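Local coordinates for periplasmic protein (Legionella pneumophila subsp. pneumophila, PDB 4FGQ) that acts as a calcium-dependent periplasmic protease, probably a cysteine peptidase of the bacterial transglutaminase-like family, at residues A[26-31]-A[74-79]; A[36-41]-A[98-103]; A[89-94]-A[107-112]; A[132-137]-A[145-150]. All blocks are in the same frame, centred on the assembly; numbering follows the deposited sequence.

Contact 1: A[26-31]-A[74-79]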
loop_
_atom_site.group_PDB
_atom_site.type_symbol
_atom_site.label_atom_id
_atom_site.label_comp_id
_atom_site.label_asym_id
_atom_site.label_seq_id
_atom_site.Cartn_x
_atom_site.Cartn_y
_atom_site.Cartn_z
ATOM N N LYS A 26 11.867 14.578 -7.983
ATOM C CA LYS A 26 11.063 15.253 -6.967
ATOM C C LYS A 26 10.147 14.302 -6.208
ATOM O O LYS A 26 9.907 14.503 -5.023
ATOM C CB LYS A 26 10.230 16.384 -7.574
ATOM C CG LYS A 26 11.039 17.593 -8.005
ATOM C CD LYS A 26 10.124 18.716 -8.451
ATOM C CE LYS A 26 10.887 20.014 -8.598
ATOM N NZ LYS A 26 12.212 19.795 -9.226
ATOM N N ARG A 27 9.611 13.289 -6.882
ATOM C CA ARG A 27 8.734 12.332 -6.214
ATOM C C ARG A 27 9.501 11.486 -5.199
ATOM O O ARG A 27 9.001 11.217 -4.106
ATOM C CB ARG A 27 7.993 11.434 -7.219
ATOM C CG ARG A 27 6.891 12.159 -7.986
ATOM C CD ARG A 27 5.928 11.200 -8.707
ATOM N NE ARG A 27 6.564 10.334 -9.707
ATOM C CZ ARG A 27 6.843 10.682 -10.959
ATOM N NH1 ARG A 27 6.572 11.908 -11.403
ATOM N NH2 ARG A 27 7.409 9.800 -11.775
ATOM N N PHE A 28 10.703 11.052 -5.568
ATOM C CA PHE A 28 11.539 10.296 -4.635
ATOM C C PHE A 28 11.873 11.136 -3.406
ATOM O O PHE A 28 11.728 10.682 -2.268
ATOM C CB PHE A 28 12.821 9.786 -5.310
ATOM C CG PHE A 28 12.629 8.508 -6.085
ATOM C CD1 PHE A 28 12.421 7.305 -5.421
ATOM C CD2 PHE A 28 12.651 8.507 -7.470
ATOM C CE1 PHE A 28 12.243 6.122 -6.130
ATOM C CE2 PHE A 28 12.473 7.333 -8.182
ATOM C CZ PHE A 28 12.270 6.139 -7.517
ATOM N N THR A 29 12.299 12.371 -3.632
ATOM C CA THR A 29 12.645 13.255 -2.520
ATOM C C THR A 29 11.451 13.497 -1.608
ATOM O O THR A 29 11.582 13.513 -0.377
ATOM C CB THR A 29 13.195 14.594 -3.031
ATOM O OG1 THR A 29 14.424 14.355 -3.733
ATOM C CG2 THR A 29 13.453 15.551 -1.873
ATOM N N ALA A 30 10.277 13.658 -2.211
ATOM C CA ALA A 30 9.052 13.875 -1.449
ATOM C C ALA A 30 8.671 12.663 -0.604
ATOM O O ALA A 30 8.200 12.812 0.526
ATOM C CB ALA A 30 7.915 14.252 -2.392
ATOM N N TRP A 31 8.875 11.473 -1.160
ATOM C CA TRP A 31 8.615 10.215 -0.462
ATOM C C TRP A 31 9.546 10.093 0.748
ATOM O O TRP A 31 9.109 9.740 1.850
ATOM C CB TRP A 31 8.846 9.062 -1.437
ATOM C CG TRP A 31 8.540 7.698 -0.929
ATOM C CD1 TRP A 31 7.693 7.351 0.088
ATOM C CD2 TRP A 31 9.080 6.477 -1.440
ATOM N NE1 TRP A 31 7.686 5.975 0.244
ATOM C CE2 TRP A 31 8.527 5.425 -0.681
ATOM C CE3 TRP A 31 9.986 6.177 -2.464
ATOM C CZ2 TRP A 31 8.853 4.090 -0.922
ATOM C CZ3 TRP A 31 10.305 4.847 -2.697
ATOM C CH2 TRP A 31 9.741 3.826 -1.932
ATOM N N SER A 74 6.517 -2.853 -7.257
ATOM C CA SER A 74 7.236 -2.484 -6.034
ATOM C C SER A 74 7.062 -1.001 -5.804
ATOM O O SER A 74 6.731 -0.277 -6.741
ATOM C CB SER A 74 8.729 -2.805 -6.175
ATOM O OG SER A 74 9.356 -1.932 -7.088
ATOM N N PRO A 75 7.283 -0.540 -4.560
ATOM C CA PRO A 75 7.218 0.894 -4.248
ATOM C C PRO A 75 8.063 1.750 -5.196
ATOM O O PRO A 75 7.592 2.783 -5.663
ATOM C CB PRO A 75 7.782 0.956 -2.827
ATOM C CG PRO A 75 7.336 -0.362 -2.221
ATOM C CD PRO A 75 7.424 -1.361 -3.341
ATOM N N VAL A 76 9.286 1.325 -5.499
ATOM C CA VAL A 76 10.116 2.096 -6.418
ATOM C C VAL A 76 9.481 2.205 -7.813
ATOM O O VAL A 76 9.509 3.266 -8.438
ATOM C CB VAL A 76 11.548 1.533 -6.494
ATOM C CG1 VAL A 76 12.331 2.197 -7.621
ATOM C CG2 VAL A 76 12.260 1.736 -5.153
ATOM N N GLU A 77 8.894 1.116 -8.294
ATOM C CA GLU A 77 8.245 1.128 -9.601
ATOM C C GLU A 77 7.034 2.064 -9.614
ATOM O O GLU A 77 6.781 2.755 -10.606
ATOM C CB GLU A 77 7.833 -0.288 -10.015
ATOM C CG GLU A 77 9.005 -1.190 -10.370
ATOM C CD GLU A 77 8.568 -2.623 -10.619
ATOM O OE1 GLU A 77 7.990 -3.232 -9.695
ATOM O OE2 GLU A 77 8.771 -3.124 -11.743
ATOM N N PHE A 78 6.291 2.073 -8.516
ATOM C CA PHE A 78 5.158 2.981 -8.350
ATOM C C PHE A 78 5.644 4.430 -8.470
ATOM O O PHE A 78 5.058 5.240 -9.184
ATOM C CB PHE A 78 4.519 2.747 -6.980
ATOM C CG PHE A 78 3.242 3.524 -6.745
ATOM C CD1 PHE A 78 3.279 4.814 -6.239
ATOM C CD2 PHE A 78 2.006 2.940 -6.982
ATOM C CE1 PHE A 78 2.108 5.525 -5.994
ATOM C CE2 PHE A 78 0.829 3.644 -6.740
ATOM C CZ PHE A 78 0.883 4.939 -6.248
ATOM N N ILE A 79 6.720 4.759 -7.765
ATOM C CA ILE A 79 7.262 6.122 -7.817
ATOM C C ILE A 79 7.764 6.511 -9.214
ATOM O O ILE A 79 7.471 7.610 -9.707
ATOM C CB ILE A 79 8.390 6.321 -6.784
ATOM C CG1 ILE A 79 7.858 6.137 -5.360
ATOM C CG2 ILE A 79 9.025 7.695 -6.932
ATOM C CD1 ILE A 79 6.907 7.244 -4.890
#
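Arg27 supplies the polar link between helices 22-38 and 75-81, reaching the backbone of Ile79 side-on. Its NE lies 2.9 Å from Ile79 O and its NH2 3.0 Å from the same oxygen, so two hydrogen bonds grip one acceptor. The oxygen sits in the guanidinium plane and both donors lie in the carbonyl plane, which should restrict rotation of the planar group. A bend at chi3 (-60°) turns the end of the arginine toward this carbonyl.

The apolar contacts gather around the side chain of Ile79. Its CG2 branch stands over the centre of the Phe28 ring, 3.5 Å from the centroid and 3° off the ring normal, a CH-pi contact. The other branch turns to the indole, with Ile79 CG1 3.6 Å from Trp31 CE3. Val76 CG1 meets the Phe28 edge, in the ring plane, at 3.9 Å from CZ, while Pro75 CB packs 3.6 Å from Trp31 CH2.

At the start of the second helix, Ser74 and Glu77 form a capping box: Ser74 N donates to Glu77 OE1, and Glu77 N returns a weak bond to Ser74 OG. Phe28 and Trp31 also touch helix 10-17, Trp31 NE1 is hydrogen-bonded to Thr96 OG1 of helix 86-100, and Ile79 packs on Ile92 of that same helix.

Contact 2: A[36-41]-A[98-103]; sequences DSLKKK and VAVGVP
Leu38 and Val100 bring two helix C-termini together in a small, partly buried packing contact, the last turn of helix 22-38 beside that of helix 86-100. Each segment leaves its helix through a recognisable turn. Leu38 to Lys41 form a type II beta turn, closed by the bond from Lys41 N to Leu38 O, and Lys40 occupies its left-handed corner with positive phi. Helix 86-100 ends instead in a Schellman motif, where Gly101 takes a phi of 117° and its N bonds back to Val98 O at 3.1 Å.

Between these ends the backbones come close, Lys39 CA lying 4.9 Å from Val100 CA. The apolar part of the contact is made by Leu38 CB, which meets Val100 CG1 at 3.8 Å. Val100 places that methyl anti to its carbonyl carbon (chi1 -53°), the rotation that brings it against the leucine. Both residues are buried, and helix 43-55 packs on them as well: Leu38 touches Lys49 and Val50, and Val100 touches Gln46, whose NE2 also donates to Leu38 O.

Lys39 borders the contact on the solvent side. Its extended chain runs alongside the end of the second helix, with CE 3.9 Å from Ala99 O, and its own CA lies 3.8 Å from Val100 O. No direct hydrogen bond joins the two segments. A water does so instead, accepting from Lys40 N at 3.0 Å and donating to Val100 O at 2.6 Å.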
loop_
_atom_site.group_PDB
_atom_site.type_symbol
_atom_site.label_atom_id
_atom_site.label_comp_id
_atom_site.label_asym_id
_atom_site.label_seq_id
_atom_site.Cartn_x
_atom_site.Cartn_y
_atom_site.Cartn_z
ATOM N N ASP A 36 10.595 10.680 6.712
ATOM C CA ASP A 36 11.298 11.383 7.783
ATOM C C ASP A 36 10.342 12.170 8.678
ATOM O O ASP A 36 10.496 12.186 9.906
ATOM C CB ASP A 36 12.352 12.331 7.205
ATOM C CG ASP A 36 13.728 11.694 7.111
ATOM O OD1 ASP A 36 13.959 10.668 7.788
ATOM O OD2 ASP A 36 14.583 12.231 6.373
ATOM N N SER A 37 9.356 12.812 8.058
ATOM C CA SER A 37 8.448 13.717 8.760
ATOM C C SER A 37 7.457 12.973 9.647
ATOM O O SER A 37 6.921 13.544 10.595
ATOM C CB SER A 37 7.684 14.602 7.772
ATOM O OG SER A 37 6.599 13.913 7.173
ATOM N N LEU A 38 7.216 11.704 9.339
ATOM C CA LEU A 38 6.190 10.939 10.055
ATOM C C LEU A 38 6.728 10.041 11.165
ATOM O O LEU A 38 5.956 9.516 11.958
ATOM C CB LEU A 38 5.349 10.101 9.087
ATOM C CG LEU A 38 4.452 10.905 8.148
ATOM C CD1 LEU A 38 3.720 9.947 7.213
ATOM C CD2 LEU A 38 3.471 11.735 8.950
ATOM N N LYS A 39 8.040 9.856 11.231
ATOM C CA LYS A 39 8.618 9.121 12.350
ATOM C C LYS A 39 8.260 9.800 13.672
ATOM O O LYS A 39 8.337 11.026 13.784
ATOM C CB LYS A 39 10.133 8.997 12.187
ATOM C CG LYS A 39 10.530 8.092 11.020
ATOM C CD LYS A 39 12.043 7.978 10.898
ATOM C CE LYS A 39 12.426 7.037 9.761
ATOM N NZ LYS A 39 13.894 7.038 9.487
ATOM N N LYS A 40 7.854 9.000 14.654
ATOM C CA LYS A 40 7.537 9.488 16.001
ATOM C C LYS A 40 6.341 10.451 16.029
ATOM O O LYS A 40 6.259 11.328 16.886
ATOM C CB LYS A 40 8.771 10.118 16.659
ATOM C CG LYS A 40 9.943 9.152 16.765
ATOM C CD LYS A 40 11.207 9.847 17.249
ATOM C CE LYS A 40 12.366 8.868 17.353
ATOM N NZ LYS A 40 12.045 7.733 18.258
ATOM N N LYS A 41 5.415 10.257 15.102
ATOM C CA LYS A 41 4.167 11.007 15.091
ATOM C C LYS A 41 3.050 10.062 15.499
ATOM O O LYS A 41 3.228 8.847 15.460
ATOM C CB LYS A 41 3.911 11.591 13.700
ATOM C CG LYS A 41 4.960 12.599 13.254
ATOM C CD LYS A 41 5.104 13.755 14.251
ATOM C CE LYS A 41 5.967 14.880 13.699
ATOM N NZ LYS A 41 7.382 14.466 13.496
ATOM N N VAL A 98 5.293 0.862 7.329
ATOM C CA VAL A 98 6.285 0.071 8.062
ATOM C C VAL A 98 7.545 0.915 8.272
ATOM O O VAL A 98 8.121 0.940 9.363
ATOM C CB VAL A 98 6.600 -1.256 7.333
ATOM C CG1 VAL A 98 7.814 -1.942 7.960
ATOM C CG2 VAL A 98 5.368 -2.171 7.348
ATOM N N ALA A 99 7.940 1.656 7.238
ATOM C CA ALA A 99 9.127 2.507 7.314
ATOM C C ALA A 99 9.032 3.618 8.362
ATOM O O ALA A 99 10.054 4.018 8.929
ATOM C CB ALA A 99 9.459 3.110 5.934
ATOM N N VAL A 100 7.828 4.134 8.621
ATOM C CA VAL A 100 7.710 5.238 9.575
ATOM C C VAL A 100 7.500 4.721 10.987
ATOM O O VAL A 100 7.511 5.495 11.951
ATOM C CB VAL A 100 6.615 6.283 9.208
ATOM C CG1 VAL A 100 6.791 6.792 7.775
ATOM C CG2 VAL A 100 5.241 5.713 9.400
ATOM N N GLY A 101 7.311 3.411 11.113
ATOM C CA GLY A 101 7.241 2.801 12.426
ATOM C C GLY A 101 5.947 2.133 12.843
ATOM O O GLY A 101 5.866 1.636 13.960
ATOM N N VAL A 102 4.934 2.107 11.981
ATOM C CA VAL A 102 3.763 1.293 12.289
ATOM C C VAL A 102 4.184 -0.177 12.222
ATOM O O VAL A 102 4.742 -0.607 11.207
ATOM C CB VAL A 102 2.617 1.553 11.296
ATOM C CG1 VAL A 102 1.424 0.669 11.626
ATOM C CG2 VAL A 102 2.222 3.025 11.323
ATOM N N PRO A 103 3.941 -0.957 13.294
ATOM C CA PRO A 103 4.347 -2.371 13.287
ATOM C C PRO A 103 3.697 -3.127 12.127
ATOM O O PRO A 103 2.496 -2.968 11.894
ATOM C CB PRO A 103 3.824 -2.887 14.627
ATOM C CG PRO A 103 3.838 -1.662 15.512
ATOM C CD PRO A 103 3.361 -0.564 14.591
HETATM O O HOH W 1 8.102 6.021 14.467
#

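Contact 3: A[89-94]-A[107-112]; sequences FAIIKY and LRITYA
Segment 89-94 of helix 86-100 runs almost exactly antiparallel to strand segment 107-112, at 174° with the axes 8.8 Å apart, so that Ala90 faces Ile109 and Tyr94 comes beside Leu107. Alternation along the strand sends Leu107 and Ile109 toward the helix and turns Arg108 and Thr110 from it.

Ile109 touches three helix residues, using different branches. Its CG2 meets the small Ala90 CB at 4.0 Å. On the other branch, CG1 lies 3.9 Å from Tyr94 CB, and the terminal CD1 reaches Ile91 CG1 at 4.1 Å while also bordering Tyr94 CB and CG. The side chains of Ile109 and Tyr94 cross at roughly a right angle.

With CG anti to the backbone N (chi1 165°), Tyr94 extends its ring past Ile109 to Leu107. There Leu107 CB approaches the ring edge in its plane, 3.7 Å from CD1. No hydrogen bond crosses between the segments. The phenol end has polar partners elsewhere, Tyr94 OH being hydrogen-bonded to Ser104 OG and Ala161 N.

A helix packed on an antiparallel sheet in this way is consistent with the papain-like core of clan CA peptidases. Strand 107-114 lies inside the sheet between strands 119-126 and 153-159, and Ile109 touches Met122 and Phe159 from them. Ile92, turned from the strand, meets Phe54 of helix 43-55; Lys93, at the flank, bonds Asn51 and Asn55 and touches Leu124.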
loop_
_atom_site.group_PDB
_atom_site.type_symbol
_atom_site.label_atom_id
_atom_site.label_comp_id
_atom_site.label_asym_id
_atom_site.label_seq_id
_atom_site.Cartn_x
_atom_site.Cartn_y
_atom_site.Cartn_z
ATOM N N PHE A 89 -1.222 0.901 -5.083
ATOM C CA PHE A 89 -1.401 1.933 -4.051
ATOM C C PHE A 89 -1.314 1.312 -2.662
ATOM O O PHE A 89 -0.669 1.856 -1.756
ATOM C CB PHE A 89 -2.772 2.613 -4.177
ATOM C CG PHE A 89 -2.820 3.762 -5.161
ATOM C CD1 PHE A 89 -2.685 3.542 -6.527
ATOM C CD2 PHE A 89 -3.074 5.055 -4.720
ATOM C CE1 PHE A 89 -2.756 4.587 -7.431
ATOM C CE2 PHE A 89 -3.160 6.109 -5.627
ATOM C CZ PHE A 89 -2.985 5.873 -6.986
ATOM N N ALA A 90 -1.972 0.172 -2.481
ATOM C CA ALA A 90 -1.981 -0.471 -1.168
ATOM C C ALA A 90 -0.583 -0.947 -0.772
ATOM O O ALA A 90 -0.185 -0.847 0.394
ATOM C CB ALA A 90 -2.973 -1.633 -1.147
ATOM N N ILE A 91 0.162 -1.437 -1.755
ATOM C CA ILE A 91 1.514 -1.936 -1.521
ATOM C C ILE A 91 2.484 -0.839 -1.069
ATOM O O ILE A 91 3.203 -1.009 -0.077
ATOM C CB ILE A 91 2.048 -2.685 -2.758
ATOM C CG1 ILE A 91 1.282 -4.002 -2.941
ATOM C CG2 ILE A 91 3.559 -2.903 -2.635
ATOM C CD1 ILE A 91 1.448 -4.619 -4.331
ATOM N N ILE A 92 2.497 0.299 -1.757
ATOM C CA ILE A 92 3.409 1.363 -1.355
ATOM C C ILE A 92 2.993 1.991 -0.021
ATOM O O ILE A 92 3.849 2.364 0.787
ATOM C CB ILE A 92 3.676 2.412 -2.478
ATOM C CG1 ILE A 92 4.781 3.376 -2.035
ATOM C CG2 ILE A 92 2.407 3.167 -2.842
ATOM C CD1 ILE A 92 5.467 4.105 -3.186
ATOM N N LYS A 93 1.688 2.078 0.234
ATOM C CA LYS A 93 1.228 2.566 1.533
ATOM C C LYS A 93 1.718 1.655 2.650
ATOM O O LYS A 93 2.160 2.133 3.700
ATOM C CB LYS A 93 -0.295 2.669 1.568
ATOM C CG LYS A 93 -0.852 3.846 0.765
ATOM C CD LYS A 93 -2.376 3.806 0.757
ATOM C CE LYS A 93 -2.958 4.790 -0.267
ATOM N NZ LYS A 93 -4.457 4.703 -0.268
ATOM N N TYR A 94 1.620 0.347 2.419
ATOM C CA TYR A 94 2.067 -0.646 3.389
ATOM C C TYR A 94 3.553 -0.465 3.711
ATOM O O TYR A 94 3.925 -0.296 4.871
ATOM C CB TYR A 94 1.794 -2.072 2.883
ATOM C CG TYR A 94 2.544 -3.133 3.671
ATOM C CD1 TYR A 94 2.106 -3.538 4.928
ATOM C CD2 TYR A 94 3.706 -3.703 3.164
ATOM C CE1 TYR A 94 2.813 -4.519 5.657
ATOM C CE2 TYR A 94 4.415 -4.653 3.876
ATOM C CZ TYR A 94 3.969 -5.056 5.119
ATOM O OH TYR A 94 4.690 -6.006 5.806
ATOM N N LEU A 107 -0.706 -4.309 9.953
ATOM C CA LEU A 107 -1.044 -3.914 8.593
ATOM C C LEU A 107 -1.222 -5.127 7.710
ATOM O O LEU A 107 -0.350 -5.993 7.648
ATOM C CB LEU A 107 0.059 -3.027 8.011
ATOM C CG LEU A 107 0.266 -1.683 8.714
ATOM C CD1 LEU A 107 1.582 -1.074 8.286
ATOM C CD2 LEU A 107 -0.882 -0.744 8.370
ATOM N N ARG A 108 -2.356 -5.199 7.021
ATOM C CA ARG A 108 -2.568 -6.288 6.075
ATOM C C ARG A 108 -3.133 -5.750 4.794
ATOM O O ARG A 108 -4.199 -5.135 4.797
ATOM C CB ARG A 108 -3.506 -7.345 6.662
ATOM C CG ARG A 108 -2.909 -8.077 7.846
ATOM C CD ARG A 108 -3.785 -9.195 8.338
ATOM N NE ARG A 108 -3.244 -9.765 9.573
ATOM C CZ ARG A 108 -3.855 -10.699 10.302
ATOM N NH1 ARG A 108 -5.033 -11.173 9.923
ATOM N NH2 ARG A 108 -3.286 -11.145 11.412
ATOM N N ILE A 109 -2.400 -5.954 3.702
ATOM C CA ILE A 109 -2.897 -5.600 2.388
ATOM C C ILE A 109 -4.059 -6.544 2.097
ATOM O O ILE A 109 -3.925 -7.766 2.237
ATOM C CB ILE A 109 -1.796 -5.755 1.334
ATOM C CG1 ILE A 109 -0.597 -4.854 1.682
ATOM C CG2 ILE A 109 -2.339 -5.442 -0.061
ATOM C CD1 ILE A 109 0.699 -5.215 0.915
ATOM N N THR A 110 -5.209 -5.994 1.702
ATOM C CA THR A 110 -6.437 -6.788 1.657
ATOM C C THR A 110 -7.065 -6.813 0.276
ATOM O O THR A 110 -7.377 -5.766 -0.283
ATOM C CB THR A 110 -7.488 -6.233 2.631
ATOM O OG1 THR A 110 -6.951 -6.250 3.956
ATOM C CG2 THR A 110 -8.760 -7.081 2.611
ATOM N N TYR A 111 -7.278 -8.016 -0.235
ATOM C CA TYR A 111 -7.953 -8.217 -1.513
ATOM C C TYR A 111 -9.420 -8.450 -1.196
ATOM O O TYR A 111 -9.771 -9.386 -0.465
ATOM C CB TYR A 111 -7.338 -9.430 -2.191
ATOM C CG TYR A 111 -7.892 -9.836 -3.545
ATOM C CD1 TYR A 111 -7.212 -9.524 -4.705
ATOM C CD2 TYR A 111 -9.035 -10.605 -3.645
ATOM C CE1 TYR A 111 -7.682 -9.933 -5.941
ATOM C CE2 TYR A 111 -9.510 -11.016 -4.869
ATOM C CZ TYR A 111 -8.832 -10.673 -6.012
ATOM O OH TYR A 111 -9.305 -11.088 -7.240
ATOM N N ALA A 112 -10.277 -7.591 -1.736
ATOM C CA ALA A 112 -11.695 -7.637 -1.426
ATOM C C ALA A 112 -12.523 -7.654 -2.707
ATOM O O ALA A 112 -12.081 -7.185 -3.753
ATOM C CB ALA A 112 -12.088 -6.441 -0.556
#

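Contact 4: A[132-137]-A[145-150]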
loop_
_atom_site.group_PDB
_atom_site.type_symbol
_atom_site.label_atom_id
_atom_site.label_comp_id
_atom_site.label_asym_id
_atom_site.label_seq_id
_atom_site.Cartn_x
_atom_site.Cartn_y
_atom_site.Cartn_z
ATOM N N SER A 132 -9.566 -6.468 16.605
ATOM C CA SER A 132 -10.289 -5.221 16.427
ATOM C C SER A 132 -10.773 -5.092 14.995
ATOM O O SER A 132 -10.220 -5.695 14.074
ATOM C CB SER A 132 -9.410 -4.005 16.809
ATOM O OG SER A 132 -9.158 -3.986 18.198
ATOM N N GLU A 133 -11.830 -4.312 14.820
ATOM C CA GLU A 133 -12.316 -3.971 13.501
ATOM C C GLU A 133 -11.258 -3.127 12.783
ATOM O O GLU A 133 -10.787 -2.134 13.336
ATOM C CB GLU A 133 -13.586 -3.157 13.675
ATOM C CG GLU A 133 -14.236 -2.736 12.401
ATOM C CD GLU A 133 -15.569 -2.074 12.648
ATOM O OE1 GLU A 133 -15.907 -1.772 13.816
ATOM O OE2 GLU A 133 -16.281 -1.853 11.665
ATOM N N PRO A 134 -10.876 -3.516 11.554
ATOM C CA PRO A 134 -9.793 -2.783 10.890
ATOM C C PRO A 134 -10.256 -1.481 10.251
ATOM O O PRO A 134 -11.448 -1.321 9.974
ATOM C CB PRO A 134 -9.313 -3.760 9.810
ATOM C CG PRO A 134 -10.523 -4.594 9.503
ATOM C CD PRO A 134 -11.277 -4.720 10.804
ATOM N N LEU A 135 -9.314 -0.560 10.070
ATOM C CA LEU A 135 -9.552 0.706 9.387
ATOM C C LEU A 135 -9.060 0.541 7.956
ATOM O O LEU A 135 -7.998 -0.046 7.727
ATOM C CB LEU A 135 -8.782 1.814 10.090
ATOM C CG LEU A 135 -9.104 1.996 11.568
ATOM C CD1 LEU A 135 -8.410 3.259 12.098
ATOM C CD2 LEU A 135 -10.597 2.075 11.778
ATOM N N ILE A 136 -9.832 1.048 6.995
ATOM C CA ILE A 136 -9.554 0.803 5.588
ATOM C C ILE A 136 -8.911 2.009 4.903
ATOM O O ILE A 136 -9.508 3.091 4.819
ATOM C CB ILE A 136 -10.850 0.421 4.828
ATOM C CG1 ILE A 136 -11.547 -0.779 5.484
ATOM C CG2 ILE A 136 -10.528 0.140 3.377
ATOM C CD1 ILE A 136 -10.722 -2.050 5.484
ATOM N N LEU A 137 -7.689 1.818 4.413
ATOM C CA LEU A 137 -6.972 2.841 3.650
ATOM C C LEU A 137 -7.145 2.502 2.166
ATOM O O LEU A 137 -6.577 1.509 1.667
ATOM C CB LEU A 137 -5.486 2.844 4.015
ATOM C CG LEU A 137 -5.114 3.610 5.290
ATOM C CD1 LEU A 137 -5.586 2.868 6.553
ATOM C CD2 LEU A 137 -3.602 3.851 5.334
ATOM N N LEU A 145 -11.946 4.635 7.017
ATOM C CA LEU A 145 -13.217 4.232 7.603
ATOM C C LEU A 145 -13.102 2.813 8.149
ATOM O O LEU A 145 -12.351 1.999 7.608
ATOM C CB LEU A 145 -14.325 4.270 6.532
ATOM C CG LEU A 145 -14.685 5.671 6.024
ATOM C CD1 LEU A 145 -15.559 5.606 4.771
ATOM C CD2 LEU A 145 -15.378 6.476 7.115
ATOM N N LYS A 146 -13.860 2.531 9.203
ATOM C CA LYS A 146 -13.920 1.191 9.775
ATOM C C LYS A 146 -14.508 0.207 8.778
ATOM O O LYS A 146 -15.299 0.586 7.912
ATOM C CB LYS A 146 -14.793 1.191 11.034
ATOM C CG LYS A 146 -14.077 1.625 12.301
ATOM C CD LYS A 146 -15.034 1.709 13.493
ATOM C CE LYS A 146 -15.956 2.926 13.405
ATOM N NZ LYS A 146 -17.192 2.669 12.616
ATOM N N ALA A 147 -14.151 -1.066 8.914
ATOM C CA ALA A 147 -14.691 -2.090 8.022
ATOM C C ALA A 147 -16.222 -2.100 7.953
ATOM O O ALA A 147 -16.785 -2.255 6.869
ATOM C CB ALA A 147 -14.167 -3.473 8.404
ATOM N N SER A 148 -16.901 -1.929 9.087
ATOM C CA SER A 148 -18.370 -1.954 9.081
ATOM C C SER A 148 -18.962 -0.745 8.363
ATOM O O SER A 148 -20.135 -0.760 7.984
ATOM C CB SER A 148 -18.937 -2.031 10.496
ATOM O OG SER A 148 -18.501 -0.914 11.253
ATOM N N ALA A 149 -18.155 0.295 8.185
ATOM C CA ALA A 149 -18.579 1.475 7.428
ATOM C C ALA A 149 -18.205 1.332 5.953
ATOM O O ALA A 149 -18.373 2.268 5.162
ATOM C CB ALA A 149 -17.981 2.738 8.017
ATOM N N ARG A 150 -17.680 0.165 5.590
ATOM C CA ARG A 150 -17.405 -0.161 4.185
ATOM C C ARG A 150 -18.099 -1.462 3.779
ATOM O O ARG A 150 -17.441 -2.440 3.417
ATOM C CB ARG A 150 -15.891 -0.281 3.944
ATOM C CG ARG A 150 -15.083 0.988 4.204
ATOM C CD ARG A 150 -15.522 2.130 3.299
ATOM N NE ARG A 150 -15.539 1.697 1.900
ATOM C CZ ARG A 150 -14.525 1.835 1.048
ATOM N NH1 ARG A 150 -13.386 2.402 1.436
ATOM N NH2 ARG A 150 -14.658 1.395 -0.204
HETATM O O HOH W 2 -12.051 3.777 3.693
#
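Glu133 and Ser148 meet through one carboxylate oxygen. Ser148 N donates to Glu133 OE2 over 2.7 Å, at an N-H...O angle of 152° and nearly along the acceptor's C-O bond. Ser148 OG also donates to OE2, although its 2.4 Å separation is so short that the geometry is doubtful. Glu133 reaches this turn with an extended chain, CG anti to the backbone N (chi1 -179°). The aliphatic part of Lys146 passes over one carboxylate face; its ammonium is not in contact, but the nearby opposite charge would probably help to stabilise the glutamate.

Backbone bonds continue the pairing. Ala147 N bonds to Pro134 O at 2.9 Å, and Ile136 N to Leu145 O at 2.8 Å, the donor tilted 27° from the carbonyl plane. The second lies within a beta hairpin, strand 145-146 outermost in the antiparallel sheet and 135-137 next to it; the first extends the pairing past the strand ends. Leu135 and Lys146 are its non-hydrogen-bonded pair, their side chains touching at Leu135 CD2 and Lys146 CG, 3.5 Å apart. Ile136 and Leu145 form the hydrogen-bonded pair.

For Ile136 O a water serves as the donor, 2.9 Å away. The same water accepts from Arg150 NH1 at 3.0 Å, in the guanidinium plane, and weakly from Leu145 N. Arg150 has salt bridges to Asp138 and Asp152, while its CG packs 4.2 Å from Ile136 CG1.

How the contacts relate
Contacts 1 and 3 are buried, contact 2 is partly so, and contact 4 lies at the surface, on the far side of the chain's centre from contact 1. Helix 22-38 takes part in contacts 1 and 2, and helix 86-100 in contacts 2 and 3. Contact 1 touches contact 3 through Phe78 and Phe89 and through Ile79 and Ile92; Val102 and Leu107 join contacts 2 and 3. Contacts 3 and 4 reach the same sheet, an inner strand and its edge hairpin. Chemistry follows position: contact 3 is wholly apolar, contact 1 adds an arginine-carbonyl grip, contact 2 combines a small apolar touch with a bridging water, and contact 4 joins backbone bonds, a carboxylate and a water.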